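NDP-N-acetyl-D-galactosaminuronic acid dehydrogenase (Methanosarcina mazei Go1, PDB 3G79) probably oxidises UDP-N-acetyl-D-mannosamine to its uronic acid, using two molecules of NAD(+) and one of water. Local coordinates at residues A237-R242 / T295-H300. Sequence-based numbering, arbitrary orientation.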
loop_
_atom_site.group_PDB
_atom_site.type_symbol
_atom_site.label_atom_id
_atom_site.label_comp_id
_atom_site.label_asym_id
_atom_site.label_seq_id
_atom_site.Cartn_x
_atom_site.Cartn_y
_atom_site.Cartn_z
ATOM N N ALA A 237 7.732 -7.209 -8.313
ATOM C CA ALA A 237 6.517 -6.669 -7.684
ATOM C C ALA A 237 6.711 -6.334 -6.230
ATOM O O ALA A 237 6.111 -5.368 -5.742
ATOM C CB ALA A 237 5.351 -7.609 -7.820
ATOM N N GLU A 238 7.533 -7.092 -5.503
ATOM C CA GLU A 238 7.668 -6.727 -4.076
ATOM C C GLU A 238 8.423 -5.423 -3.891
ATOM O O GLU A 238 8.072 -4.624 -3.046
ATOM C CB GLU A 238 8.131 -7.868 -3.132
ATOM C CG GLU A 238 9.125 -8.850 -3.652
ATOM C CD GLU A 238 9.080 -10.197 -2.911
ATOM O OE1 GLU A 238 8.020 -10.842 -2.824
ATOM O OE2 GLU A 238 10.132 -10.640 -2.438
ATOM N N ASN A 239 9.425 -5.181 -4.719
ATOM C CA ASN A 239 10.140 -3.935 -4.647
ATOM C C ASN A 239 9.326 -2.778 -5.201
ATOM O O ASN A 239 9.260 -1.731 -4.602
ATOM C CB ASN A 239 11.465 -4.091 -5.352
ATOM C CG ASN A 239 12.328 -5.111 -4.666
ATOM O OD1 ASN A 239 12.431 -5.102 -3.443
ATOM N ND2 ASN A 239 12.930 -6.014 -5.430
ATOM N N THR A 240 8.692 -2.984 -6.343
ATOM C CA THR A 240 7.776 -2.014 -6.926
ATOM C C THR A 240 6.662 -1.508 -5.935
ATOM O O THR A 240 6.466 -0.294 -5.736
ATOM C CB THR A 240 7.207 -2.634 -8.228
ATOM O OG1 THR A 240 8.263 -2.687 -9.208
ATOM C CG2 THR A 240 6.018 -1.825 -8.781
ATOM N N PHE A 241 5.967 -2.444 -5.290
ATOM C CA PHE A 241 4.872 -2.093 -4.399
ATOM C C PHE A 241 5.395 -1.334 -3.194
ATOM O O PHE A 241 4.786 -0.354 -2.784
ATOM C CB PHE A 241 4.072 -3.351 -4.016
ATOM C CG PHE A 241 3.005 -3.680 -4.998
ATOM C CD1 PHE A 241 3.269 -3.673 -6.360
ATOM C CD2 PHE A 241 1.717 -3.945 -4.579
ATOM C CE1 PHE A 241 2.272 -3.954 -7.278
ATOM C CE2 PHE A 241 0.712 -4.210 -5.497
ATOM C CZ PHE A 241 0.987 -4.230 -6.837
ATOM N N ARG A 242 6.550 -1.762 -2.670
ATOM C CA ARG A 242 7.239 -1.035 -1.589
ATOM C C ARG A 242 7.600 0.363 -2.066
ATOM O O ARG A 242 7.276 1.333 -1.398
ATOM C CB ARG A 242 8.503 -1.769 -1.020
ATOM C CG ARG A 242 9.428 -0.834 -0.187
ATOM C CD ARG A 242 10.360 -1.513 0.840
ATOM N NE ARG A 242 9.620 -1.740 2.070
ATOM C CZ ARG A 242 9.961 -1.310 3.283
ATOM N NH1 ARG A 242 11.105 -0.649 3.495
ATOM N NH2 ARG A 242 9.139 -1.572 4.290
ATOM N N THR A 295 15.003 0.884 -6.782
ATOM C CA THR A 295 15.156 1.914 -7.810
ATOM C C THR A 295 15.051 1.356 -9.253
ATOM O O THR A 295 14.898 2.101 -10.206
ATOM C CB THR A 295 16.529 2.691 -7.661
ATOM O OG1 THR A 295 17.629 1.783 -7.556
ATOM C CG2 THR A 295 16.556 3.570 -6.442
ATOM N N LYS A 296 15.130 0.046 -9.429
ATOM C CA LYS A 296 15.355 -0.499 -10.767
ATOM C C LYS A 296 14.312 -1.482 -11.198
ATOM O O LYS A 296 14.102 -1.691 -12.386
ATOM C CB LYS A 296 16.720 -1.166 -10.858
ATOM C CG LYS A 296 17.753 -0.233 -11.309
ATOM C CD LYS A 296 18.975 -0.323 -10.448
ATOM C CE LYS A 296 19.811 -1.569 -10.726
ATOM N NZ LYS A 296 21.252 -1.212 -10.562
ATOM N N ASP A 297 13.674 -2.105 -10.233
ATOM C CA ASP A 297 12.756 -3.169 -10.529
ATOM C C ASP A 297 11.593 -2.695 -11.389
ATOM O O ASP A 297 11.136 -3.443 -12.220
ATOM C CB ASP A 297 12.276 -3.868 -9.223
ATOM C CG ASP A 297 13.284 -4.929 -8.703
ATOM O OD1 ASP A 297 14.410 -5.029 -9.249
ATOM O OD2 ASP A 297 12.953 -5.685 -7.758
ATOM N N THR A 298 11.102 -1.470 -11.244
ATOM C CA THR A 298 9.866 -1.230 -11.957
ATOM C C THR A 298 10.143 -1.088 -13.425
ATOM O O THR A 298 9.265 -1.331 -14.222
ATOM C CB THR A 298 8.940 -0.089 -11.401
ATOM O OG1 THR A 298 8.939 1.050 -12.274
ATOM C CG2 THR A 298 9.255 0.320 -10.019
ATOM N N TYR A 299 11.370 -0.715 -13.783
ATOM C CA TYR A 299 11.782 -0.697 -15.196
ATOM C C TYR A 299 11.824 -2.083 -15.745
ATOM O O TYR A 299 11.465 -2.266 -16.897
ATOM C CB TYR A 299 13.102 0.073 -15.455
ATOM C CG TYR A 299 12.983 1.485 -14.931
ATOM C CD1 TYR A 299 12.002 2.364 -15.432
ATOM C CD2 TYR A 299 13.772 1.911 -13.863
ATOM C CE1 TYR A 299 11.870 3.675 -14.910
ATOM C CE2 TYR A 299 13.646 3.197 -13.336
ATOM C CZ TYR A 299 12.691 4.071 -13.859
ATOM O OH TYR A 299 12.573 5.303 -13.290
ATOM N N HIS A 300 12.231 -3.049 -14.925
ATOM C CA HIS A 300 12.074 -4.452 -15.279
ATOM C C HIS A 300 10.625 -4.943 -15.522
ATOM O O HIS A 300 10.404 -5.700 -16.469
ATOM C CB HIS A 300 12.796 -5.332 -14.287
ATOM C CG HIS A 300 14.248 -5.015 -14.186
ATOM N ND1 HIS A 300 14.866 -4.698 -12.995
ATOM C CD2 HIS A 300 15.206 -4.947 -15.139
ATOM C CE1 HIS A 300 16.144 -4.456 -13.217
ATOM N NE2 HIS A 300 16.371 -4.581 -14.511
#
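Segments 237-242 and 295-300 are both helical, with axes 8.1 Å apart and N-to-C directions at 116°; their CA atoms come nearest at Thr240 and Thr298, 5.5 Å apart. The first belongs to the long helix 228-258, the second to helix 293-305, which is kinked at Thr298 and Tyr299.

Two pairs of side chains carry the contact. Asn239 and Asp297 both point across it. In each, the first torsion sets CG anti to the carbonyl carbon. Asn239 ND2 donates a nearly straight hydrogen bond to Asp297 OD2, with an N-H...O angle of 164°. Asn239 ND2 and Asp297 OD2 are modelled 2.4 Å apart, too short to be trusted in detail. The amide and carboxylate planes are 50° apart, so the two groups do not lie flat against each other. Asp297 OD2 also sits 3.2 Å from Asn239 CB, so one oxygen touches both the amide and the base of the side chain. Lys235, on helix 228-258, forms a weak, long ion pair with the same oxygen.

The threonines make the second pair. Thr240 OG1 lies 3.3 Å from the methyl Thr298 CG2. The hydroxyl also has a weak hydrogen bond to the carbonyl of Thr236 on its own helix. Tyr322 of helix 321-345 touches both threonines.

The contact lies within the central domain of the family and close to the dimer interface. Glu238 O accepts a hydrogen bond from Arg280 of the second subunit. Asn239 also touches Cys293; with Lys235 and Asp297 these residues probably form the active site, as in related UDP-sugar dehydrogenases. Chemically, the pairing is polar at Asn239 and mostly van der Waals at the threonines. One Asp297 oxygen, shared by the Asn239 amide and weakly by Lys235, ties the two helices together at this probable catalytic centre.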